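Local structure of DNA helicase uvsW (Enterobacteria phage T4, 1RIF) at residues Glu19-Phe31 / Leu64-Tyr77. The protein couples ATP hydrolysis to unwinding of duplex DNA by 3'-5' translocation, catalyses branch migration of Holliday junctions and takes part in reorganizing stalled replication forks. The protein carries 1 engineered substitution. Residues are numbered along the deposited sequence; the frame is centred on the assembly and turned at random.
Sequences ESTFHELRDFFSF and LVGQIKKFCDNFGY
Helices 19-28 and 68-74, whose axes approach to 11.2 Å, cross at 129° between their N-to-C directions, with Thr21 level with Phe75 and Phe28 level with Phe71. They pack as a helix pair in the N-terminal domain of this SF2 helicase, of which the chain is the N-terminal part, beside its small mixed sheet: Leu25 and Ile68 both also touch Ile15 of strand 12-16. Phe71 makes a knobs-into-holes contact, its ring entering the hole formed by Thr21, Glu24, Leu25 and Phe28. CG anti to the backbone N (chi1 -179°) carries the ring toward helix 19-28. Leu25 CD2 lies over the centre of one face, 3.4 Å from the ring centroid in a CH-pi contact, while Phe75 CD1 covers the rim of the opposite face. Glu24 CB closes on the edge at Phe71 CZ. The Phe28 ring meets Phe71 obliquely, planes 58° apart, and takes Phe71 CB over its face in a second CH-pi contact; its own edge approaches Gln67 O. Just beyond the helix, at the centre of an inverse gamma turn, Phe29 sends CZ to within 3.7 Å of Ile68 CG1 and places its edge against Gln67 CB. Phe29 and Leu64 also touch Met270 of helix 269-276, linking this end of the pair to the ATPase domain. At the other end a single hydrogen bond joins the segments. The Glu24 carboxylate spreads between two rings, with OE2 3.1 Å from Phe75 CE2, and OE1, through its syn lone pair, accepts a short 2.5 Å hydrogen bond from Tyr77 OH; Thr21 CG2 lies 3.3 Å from the same Tyr77 OH.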
ATOM      1  N   GLU A  19      -0.362  -7.291 -29.748  1.00 42.98           N
ATOM      2  CA  GLU A  19      -1.760  -7.411 -29.373  1.00 42.73           C
ATOM      3  C   GLU A  19      -1.989  -8.838 -28.911  1.00 40.88           C
ATOM      4  O   GLU A  19      -2.884  -9.114 -28.120  1.00 41.24           O
ATOM      5  CB  GLU A  19      -2.660  -7.090 -30.568  1.00 45.19           C
ATOM      6  CG  GLU A  19      -4.151  -6.982 -30.237  1.00 48.97           C
ATOM      7  CD  GLU A  19      -4.471  -5.838 -29.276  1.00 51.66           C
ATOM      8  OE1 GLU A  19      -5.675  -5.540 -29.089  1.00 52.16           O
ATOM      9  OE2 GLU A  19      -3.525  -5.241 -28.707  1.00 52.26           O
ATOM     10  N   SER A  20      -1.156  -9.744 -29.407  1.00 39.98           N
ATOM     11  CA  SER A  20      -1.260 -11.151 -29.052  1.00 38.59           C
ATOM     12  C   SER A  20      -0.769 -11.407 -27.632  1.00 38.28           C
ATOM     13  O   SER A  20      -1.417 -12.117 -26.858  1.00 38.51           O
ATOM     14  CB  SER A  20      -0.434 -11.995 -30.020  1.00 38.74           C
ATOM     15  OG  SER A  20       0.940 -11.656 -29.919  1.00 39.41           O
ATOM     16  N   THR A  21       0.383 -10.835 -27.295  1.00 36.12           N
ATOM     17  CA  THR A  21       0.947 -11.036 -25.970  1.00 35.67           C
ATOM     18  C   THR A  21       0.097 -10.289 -24.946  1.00 34.59           C
ATOM     19  O   THR A  21      -0.018 -10.710 -23.791  1.00 34.74           O
ATOM     20  CB  THR A  21       2.410 -10.541 -25.895  1.00 35.92           C
ATOM     21  OG1 THR A  21       2.428  -9.137 -25.621  1.00 38.79           O
ATOM     22  CG2 THR A  21       3.129 -10.798 -27.212  1.00 34.14           C
ATOM     23  N   PHE A  22      -0.511  -9.189 -25.383  1.00 32.44           N
ATOM     24  CA  PHE A  22      -1.361  -8.393 -24.509  1.00 31.73           C
ATOM     25  C   PHE A  22      -2.530  -9.216 -23.982  1.00 31.24           C
ATOM     26  O   PHE A  22      -2.872  -9.152 -22.801  1.00 30.52           O
ATOM     27  CB  PHE A  22      -1.917  -7.180 -25.246  1.00 31.48           C
ATOM     28  CG  PHE A  22      -2.933  -6.414 -24.447  1.00 32.92           C
ATOM     29  CD1 PHE A  22      -2.544  -5.673 -23.331  1.00 32.93           C
ATOM     30  CD2 PHE A  22      -4.281  -6.467 -24.781  1.00 32.76           C
ATOM     31  CE1 PHE A  22      -3.483  -4.999 -22.560  1.00 32.91           C
ATOM     32  CE2 PHE A  22      -5.230  -5.795 -24.015  1.00 33.57           C
ATOM     33  CZ  PHE A  22      -4.833  -5.059 -22.903  1.00 33.34           C
ATOM     34  N   HIS A  23      -3.147  -9.991 -24.862  1.00 31.12           N
ATOM     35  CA  HIS A  23      -4.272 -10.814 -24.459  1.00 31.66           C
ATOM     36  C   HIS A  23      -3.828 -11.935 -23.537  1.00 31.45           C
ATOM     37  O   HIS A  23      -4.577 -12.353 -22.656  1.00 31.65           O
ATOM     38  CB  HIS A  23      -4.983 -11.344 -25.700  1.00 32.45           C
ATOM     39  CG  HIS A  23      -5.645 -10.264 -26.497  1.00 34.47           C
ATOM     40  ND1 HIS A  23      -5.883 -10.368 -27.849  1.00 36.98           N
ATOM     41  CD2 HIS A  23      -6.104  -9.044 -26.128  1.00 34.77           C
ATOM     42  CE1 HIS A  23      -6.459  -9.259 -28.279  1.00 37.18           C
ATOM     43  NE2 HIS A  23      -6.603  -8.441 -27.254  1.00 36.00           N
ATOM     44  N   GLU A  24      -2.603 -12.411 -23.725  1.00 31.09           N
ATOM     45  CA  GLU A  24      -2.077 -13.464 -22.870  1.00 29.81           C
ATOM     46  C   GLU A  24      -1.853 -12.861 -21.494  1.00 27.82           C
ATOM     47  O   GLU A  24      -2.193 -13.460 -20.477  1.00 26.99           O
ATOM     48  CB  GLU A  24      -0.766 -13.983 -23.434  1.00 32.46           C
ATOM     49  CG  GLU A  24      -0.904 -14.518 -24.845  1.00 36.42           C
ATOM     50  CD  GLU A  24       0.409 -15.021 -25.397  1.00 38.37           C
ATOM     51  OE1 GLU A  24       1.379 -14.232 -25.423  1.00 39.04           O
ATOM     52  OE2 GLU A  24       0.470 -16.205 -25.802  1.00 41.27           O
ATOM     53  N   LEU A  25      -1.285 -11.658 -21.479  1.00 27.43           N
ATOM     54  CA  LEU A  25      -1.021 -10.937 -20.236  1.00 26.15           C
ATOM     55  C   LEU A  25      -2.313 -10.566 -19.517  1.00 25.65           C
ATOM     56  O   LEU A  25      -2.379 -10.569 -18.286  1.00 24.59           O
ATOM     57  CB  LEU A  25      -0.240  -9.658 -20.532  1.00 26.49           C
ATOM     58  CG  LEU A  25       1.267  -9.778 -20.751  1.00 26.68           C
ATOM     59  CD1 LEU A  25       1.793  -8.494 -21.370  1.00 26.66           C
ATOM     60  CD2 LEU A  25       1.951 -10.061 -19.425  1.00 26.59           C
ATOM     61  N   ARG A  26      -3.333 -10.238 -20.303  1.00 24.17           N
ATOM     62  CA  ARG A  26      -4.636  -9.846 -19.774  1.00 23.72           C
ATOM     63  C   ARG A  26      -5.336 -11.006 -19.086  1.00 22.71           C
ATOM     64  O   ARG A  26      -6.070 -10.807 -18.120  1.00 21.93           O
ATOM     65  CB  ARG A  26      -5.505  -9.292 -20.909  1.00 24.21           C
ATOM     66  CG  ARG A  26      -6.904  -8.897 -20.495  1.00 25.78           C
ATOM     67  CD  ARG A  26      -7.658  -8.245 -21.639  1.00 25.72           C
ATOM     68  NE  ARG A  26      -9.057  -8.031 -21.280  1.00 28.88           N
ATOM     69  CZ  ARG A  26     -10.002  -8.969 -21.322  1.00 30.03           C
ATOM     70  NH1 ARG A  26      -9.703 -10.201 -21.720  1.00 29.35           N
ATOM     71  NH2 ARG A  26     -11.246  -8.679 -20.947  1.00 31.59           N
ATOM     72  N   ASP A  27      -5.115 -12.218 -19.590  1.00 23.03           N
ATOM     73  CA  ASP A  27      -5.713 -13.410 -18.998  1.00 24.14           C
ATOM     74  C   ASP A  27      -4.873 -13.835 -17.804  1.00 23.17           C
ATOM     75  O   ASP A  27      -5.398 -14.305 -16.792  1.00 22.98           O
ATOM     76  CB  ASP A  27      -5.778 -14.563 -20.009  1.00 25.28           C
ATOM     77  CG  ASP A  27      -6.765 -14.298 -21.134  1.00 27.61           C
ATOM     78  OD1 ASP A  27      -7.681 -13.464 -20.937  1.00 28.55           O
ATOM     79  OD2 ASP A  27      -6.635 -14.930 -22.210  1.00 29.34           O
ATOM     80  N   PHE A  28      -3.565 -13.659 -17.936  1.00 23.09           N
ATOM     81  CA  PHE A  28      -2.617 -14.011 -16.885  1.00 23.77           C
ATOM     82  C   PHE A  28      -2.937 -13.224 -15.611  1.00 22.62           C
ATOM     83  O   PHE A  28      -3.069 -13.801 -14.535  1.00 23.23           O
ATOM     84  CB  PHE A  28      -1.184 -13.706 -17.358  1.00 25.14           C
ATOM     85  CG  PHE A  28      -0.113 -14.054 -16.349  1.00 27.96           C
ATOM     86  CD1 PHE A  28       0.158 -15.378 -16.023  1.00 28.33           C
ATOM     87  CD2 PHE A  28       0.619 -13.051 -15.717  1.00 28.95           C
ATOM     88  CE1 PHE A  28       1.142 -15.702 -15.083  1.00 28.55           C
ATOM     89  CE2 PHE A  28       1.608 -13.365 -14.773  1.00 29.21           C
ATOM     90  CZ  PHE A  28       1.867 -14.692 -14.457  1.00 28.57           C
ATOM     91  N   PHE A  29      -3.081 -11.910 -15.745  1.00 22.95           N
ATOM     92  CA  PHE A  29      -3.372 -11.053 -14.603  1.00 22.15           C
ATOM     93  C   PHE A  29      -4.863 -10.853 -14.337  1.00 22.55           C
ATOM     94  O   PHE A  29      -5.328  -9.734 -14.157  1.00 21.81           O
ATOM     95  CB  PHE A  29      -2.684  -9.698 -14.779  1.00 23.05           C
ATOM     96  CG  PHE A  29      -1.193  -9.761 -14.625  1.00 25.07           C
ATOM     97  CD1 PHE A  29      -0.353  -9.619 -15.731  1.00 26.10           C
ATOM     98  CD2 PHE A  29      -0.623  -9.987 -13.367  1.00 24.76           C
ATOM     99  CE1 PHE A  29       1.041  -9.702 -15.585  1.00 26.15           C
ATOM    100  CE2 PHE A  29       0.766 -10.072 -13.208  1.00 23.46           C
ATOM    101  CZ  PHE A  29       1.600  -9.929 -14.316  1.00 25.28           C
ATOM    102  N   SER A  30      -5.609 -11.949 -14.311  1.00 20.77           N
ATOM    103  CA  SER A  30      -7.037 -11.889 -14.047  1.00 21.60           C
ATOM    104  C   SER A  30      -7.401 -13.028 -13.107  1.00 22.57           C
ATOM    105  O   SER A  30      -6.628 -13.972 -12.920  1.00 22.41           O
ATOM    106  CB  SER A  30      -7.843 -12.051 -15.336  1.00 21.15           C
ATOM    107  OG  SER A  30      -8.013 -13.425 -15.649  1.00 23.15           O
ATOM    108  N   PHE A  31      -8.577 -12.929 -12.504  1.00 22.25           N
ATOM    109  CA  PHE A  31      -9.049 -13.965 -11.615  1.00 21.25           C
ATOM    110  C   PHE A  31     -10.559 -13.910 -11.557  1.00 21.81           C
ATOM    111  O   PHE A  31     -11.176 -12.900 -11.886  1.00 20.41           O
ATOM    112  CB  PHE A  31      -8.425 -13.827 -10.216  1.00 22.54           C
ATOM    113  CG  PHE A  31      -8.760 -12.543  -9.506  1.00 23.58           C
ATOM    114  CD1 PHE A  31      -9.922 -12.434  -8.750  1.00 24.00           C
ATOM    115  CD2 PHE A  31      -7.901 -11.443  -9.587  1.00 23.53           C
ATOM    116  CE1 PHE A  31     -10.226 -11.244  -8.082  1.00 23.88           C
ATOM    117  CE2 PHE A  31      -8.195 -10.254  -8.927  1.00 21.34           C
ATOM    118  CZ  PHE A  31      -9.357 -10.154  -8.174  1.00 22.30           C
ATOM    119  N   LEU A  64       2.565  -5.519  -8.908  1.00 21.59           N
ATOM    120  CA  LEU A  64       2.632  -6.792  -9.633  1.00 21.49           C
ATOM    121  C   LEU A  64       3.744  -6.919 -10.683  1.00 22.76           C
ATOM    122  O   LEU A  64       3.847  -7.940 -11.368  1.00 22.57           O
ATOM    123  CB  LEU A  64       1.274  -7.070 -10.293  1.00 20.46           C
ATOM    124  CG  LEU A  64       0.122  -7.483  -9.373  1.00 18.28           C
ATOM    125  CD1 LEU A  64      -1.205  -7.287 -10.079  1.00 16.29           C
ATOM    126  CD2 LEU A  64       0.312  -8.932  -8.950  1.00 15.55           C
ATOM    127  N   VAL A  65       4.576  -5.894 -10.811  1.00 24.51           N
ATOM    128  CA  VAL A  65       5.656  -5.928 -11.787  1.00 26.77           C
ATOM    129  C   VAL A  65       6.490  -7.203 -11.659  1.00 27.82           C
ATOM    130  O   VAL A  65       6.815  -7.846 -12.656  1.00 29.38           O
ATOM    131  CB  VAL A  65       6.584  -4.701 -11.626  1.00 27.92           C
ATOM    132  CG1 VAL A  65       7.698  -4.745 -12.654  1.00 29.37           C
ATOM    133  CG2 VAL A  65       5.786  -3.430 -11.794  1.00 29.82           C
ATOM    134  N   GLY A  66       6.827  -7.567 -10.426  1.00 28.42           N
ATOM    135  CA  GLY A  66       7.633  -8.750 -10.196  1.00 30.25           C
ATOM    136  C   GLY A  66       7.081 -10.048 -10.753  1.00 31.53           C
ATOM    137  O   GLY A  66       7.844 -10.957 -11.091  1.00 31.95           O
ATOM    138  N   GLN A  67       5.758 -10.134 -10.841  1.00 32.60           N
ATOM    139  CA  GLN A  67       5.073 -11.322 -11.350  1.00 32.53           C
ATOM    140  C   GLN A  67       5.188 -11.489 -12.862  1.00 30.98           C
ATOM    141  O   GLN A  67       4.976 -12.581 -13.380  1.00 30.79           O
ATOM    142  CB  GLN A  67       3.594 -11.249 -10.994  1.00 35.92           C
ATOM    143  CG  GLN A  67       3.328 -11.024  -9.531  1.00 40.32           C
ATOM    144  CD  GLN A  67       3.536 -12.274  -8.719  1.00 43.95           C
ATOM    145  OE1 GLN A  67       4.632 -12.840  -8.693  1.00 45.61           O
ATOM    146  NE2 GLN A  67       2.477 -12.722  -8.049  1.00 45.14           N
ATOM    147  N   ILE A  68       5.507 -10.409 -13.568  1.00 30.18           N
ATOM    148  CA  ILE A  68       5.617 -10.475 -15.017  1.00 29.77           C
ATOM    149  C   ILE A  68       6.745 -11.413 -15.436  1.00 30.46           C
ATOM    150  O   ILE A  68       6.730 -11.957 -16.540  1.00 30.02           O
ATOM    151  CB  ILE A  68       5.849  -9.074 -15.631  1.00 30.03           C
ATOM    152  CG1 ILE A  68       4.682  -8.151 -15.289  1.00 29.16           C
ATOM    153  CG2 ILE A  68       5.941  -9.175 -17.148  1.00 30.61           C
ATOM    154  CD1 ILE A  68       4.894  -6.718 -15.732  1.00 29.41           C
ATOM    155  N   LYS A  69       7.717 -11.611 -14.551  1.00 30.87           N
ATOM    156  CA  LYS A  69       8.834 -12.498 -14.855  1.00 32.01           C
ATOM    157  C   LYS A  69       8.338 -13.944 -14.957  1.00 31.55           C
ATOM    158  O   LYS A  69       8.880 -14.735 -15.722  1.00 29.76           O
ATOM    159  CB  LYS A  69       9.922 -12.379 -13.783  1.00 33.12           C
ATOM    160  CG  LYS A  69      11.195 -13.148 -14.121  1.00 36.59           C
ATOM    161  CD  LYS A  69      11.844 -12.633 -15.406  1.00 38.09           C
ATOM    162  CE  LYS A  69      12.833 -13.641 -15.989  1.00 39.03           C
ATOM    163  NZ  LYS A  69      13.838 -14.085 -14.985  1.00 38.62           N
ATOM    164  N   LYS A  70       7.308 -14.280 -14.181  1.00 34.00           N
ATOM    165  CA  LYS A  70       6.721 -15.621 -14.211  1.00 35.41           C
ATOM    166  C   LYS A  70       6.191 -15.817 -15.625  1.00 37.36           C
ATOM    167  O   LYS A  70       6.422 -16.843 -16.267  1.00 38.05           O
ATOM    168  CB  LYS A  70       5.535 -15.720 -13.253  1.00 37.37           C
ATOM    169  CG  LYS A  70       5.731 -15.063 -11.897  1.00 41.71           C
ATOM    170  CD  LYS A  70       6.466 -15.964 -10.914  1.00 43.74           C
ATOM    171  CE  LYS A  70       6.465 -15.349  -9.512  1.00 44.11           C
ATOM    172  NZ  LYS A  70       6.969 -16.291  -8.467  1.00 44.47           N
ATOM    173  N   PHE A  71       5.466 -14.806 -16.093  1.00 37.96           N
ATOM    174  CA  PHE A  71       4.865 -14.793 -17.419  1.00 38.52           C
ATOM    175  C   PHE A  71       5.915 -15.018 -18.504  1.00 39.98           C
ATOM    176  O   PHE A  71       5.920 -16.051 -19.169  1.00 40.50           O
ATOM    177  CB  PHE A  71       4.171 -13.447 -17.649  1.00 37.54           C
ATOM    178  CG  PHE A  71       3.501 -13.327 -18.984  1.00 37.08           C
ATOM    179  CD1 PHE A  71       2.249 -13.891 -19.203  1.00 36.46           C
ATOM    180  CD2 PHE A  71       4.129 -12.661 -20.034  1.00 36.36           C
ATOM    181  CE1 PHE A  71       1.637 -13.792 -20.447  1.00 36.55           C
ATOM    182  CE2 PHE A  71       3.524 -12.559 -21.278  1.00 35.29           C
ATOM    183  CZ  PHE A  71       2.277 -13.125 -21.486  1.00 35.60           C
ATOM    184  N   CYS A  72       6.801 -14.042 -18.674  1.00 41.25           N
ATOM    185  CA  CYS A  72       7.856 -14.101 -19.676  1.00 42.89           C
ATOM    186  C   CYS A  72       8.632 -15.429 -19.695  1.00 42.68           C
ATOM    187  O   CYS A  72       9.095 -15.855 -20.752  1.00 42.49           O
ATOM    188  CB  CYS A  72       8.835 -12.962 -19.444  1.00 45.49           C
ATOM    189  SG  CYS A  72       9.768 -13.207 -17.912  1.00 56.13           S
ATOM    190  N   ASP A  73       8.799 -16.071 -18.541  1.00 42.12           N
ATOM    191  CA  ASP A  73       9.508 -17.354 -18.493  1.00 43.14           C
ATOM    192  C   ASP A  73       8.671 -18.419 -19.190  1.00 43.39           C
ATOM    193  O   ASP A  73       9.188 -19.242 -19.948  1.00 44.17           O
ATOM    194  CB  ASP A  73       9.758 -17.817 -17.051  1.00 43.18           C
ATOM    195  CG  ASP A  73      10.813 -16.992 -16.339  1.00 42.97           C
ATOM    196  OD1 ASP A  73      11.740 -16.490 -17.011  1.00 43.54           O
ATOM    197  OD2 ASP A  73      10.720 -16.867 -15.099  1.00 43.28           O
ATOM    198  N   ASN A  74       7.372 -18.391 -18.912  1.00 44.07           N
ATOM    199  CA  ASN A  74       6.404 -19.326 -19.481  1.00 43.68           C
ATOM    200  C   ASN A  74       6.277 -19.217 -21.011  1.00 43.42           C
ATOM    201  O   ASN A  74       6.328 -20.226 -21.722  1.00 43.33           O
ATOM    202  CB  ASN A  74       5.040 -19.078 -18.833  1.00 44.00           C
ATOM    203  CG  ASN A  74       3.945 -19.936 -19.420  1.00 44.52           C
ATOM    204  OD1 ASN A  74       2.775 -19.547 -19.421  1.00 45.02           O
ATOM    205  ND2 ASN A  74       4.311 -21.116 -19.908  1.00 44.06           N
ATOM    206  N   PHE A  75       6.115 -17.996 -21.515  1.00 41.48           N
ATOM    207  CA  PHE A  75       5.963 -17.787 -22.951  1.00 40.66           C
ATOM    208  C   PHE A  75       7.273 -17.479 -23.660  1.00 40.07           C
ATOM    209  O   PHE A  75       7.277 -17.049 -24.817  1.00 40.02           O
ATOM    210  CB  PHE A  75       4.970 -16.657 -23.220  1.00 40.88           C
ATOM    211  CG  PHE A  75       3.596 -16.911 -22.675  1.00 42.14           C
ATOM    212  CD1 PHE A  75       3.354 -16.862 -21.302  1.00 42.23           C
ATOM    213  CD2 PHE A  75       2.537 -17.195 -23.532  1.00 42.42           C
ATOM    214  CE1 PHE A  75       2.076 -17.092 -20.788  1.00 42.79           C
ATOM    215  CE2 PHE A  75       1.252 -17.425 -23.029  1.00 43.83           C
ATOM    216  CZ  PHE A  75       1.023 -17.373 -21.652  1.00 43.00           C
ATOM    217  N   GLY A  76       8.381 -17.699 -22.965  1.00 38.67           N
ATOM    218  CA  GLY A  76       9.680 -17.436 -23.547  1.00 38.37           C
ATOM    219  C   GLY A  76       9.825 -16.017 -24.068  1.00 39.32           C
ATOM    220  O   GLY A  76      10.405 -15.804 -25.137  1.00 39.97           O
ATOM    221  N   TYR A  77       9.311 -15.042 -23.324  1.00 37.56           N
ATOM    222  CA  TYR A  77       9.401 -13.651 -23.751  1.00 36.97           C
ATOM    223  C   TYR A  77      10.599 -12.909 -23.172  1.00 36.17           C
ATOM    224  O   TYR A  77      11.076 -13.223 -22.079  1.00 34.09           O
ATOM    225  CB  TYR A  77       8.120 -12.888 -23.390  1.00 38.09           C
ATOM    226  CG  TYR A  77       6.925 -13.221 -24.257  1.00 38.62           C
ATOM    227  CD1 TYR A  77       7.040 -13.273 -25.648  1.00 38.84           C
ATOM    228  CD2 TYR A  77       5.669 -13.446 -23.693  1.00 39.25           C
ATOM    229  CE1 TYR A  77       5.932 -13.541 -26.455  1.00 38.92           C
ATOM    230  CE2 TYR A  77       4.550 -13.713 -24.492  1.00 38.30           C
ATOM    231  CZ  TYR A  77       4.690 -13.758 -25.869  1.00 39.02           C
ATOM    232  OH  TYR A  77       3.593 -14.013 -26.665  1.00 39.04           O
TER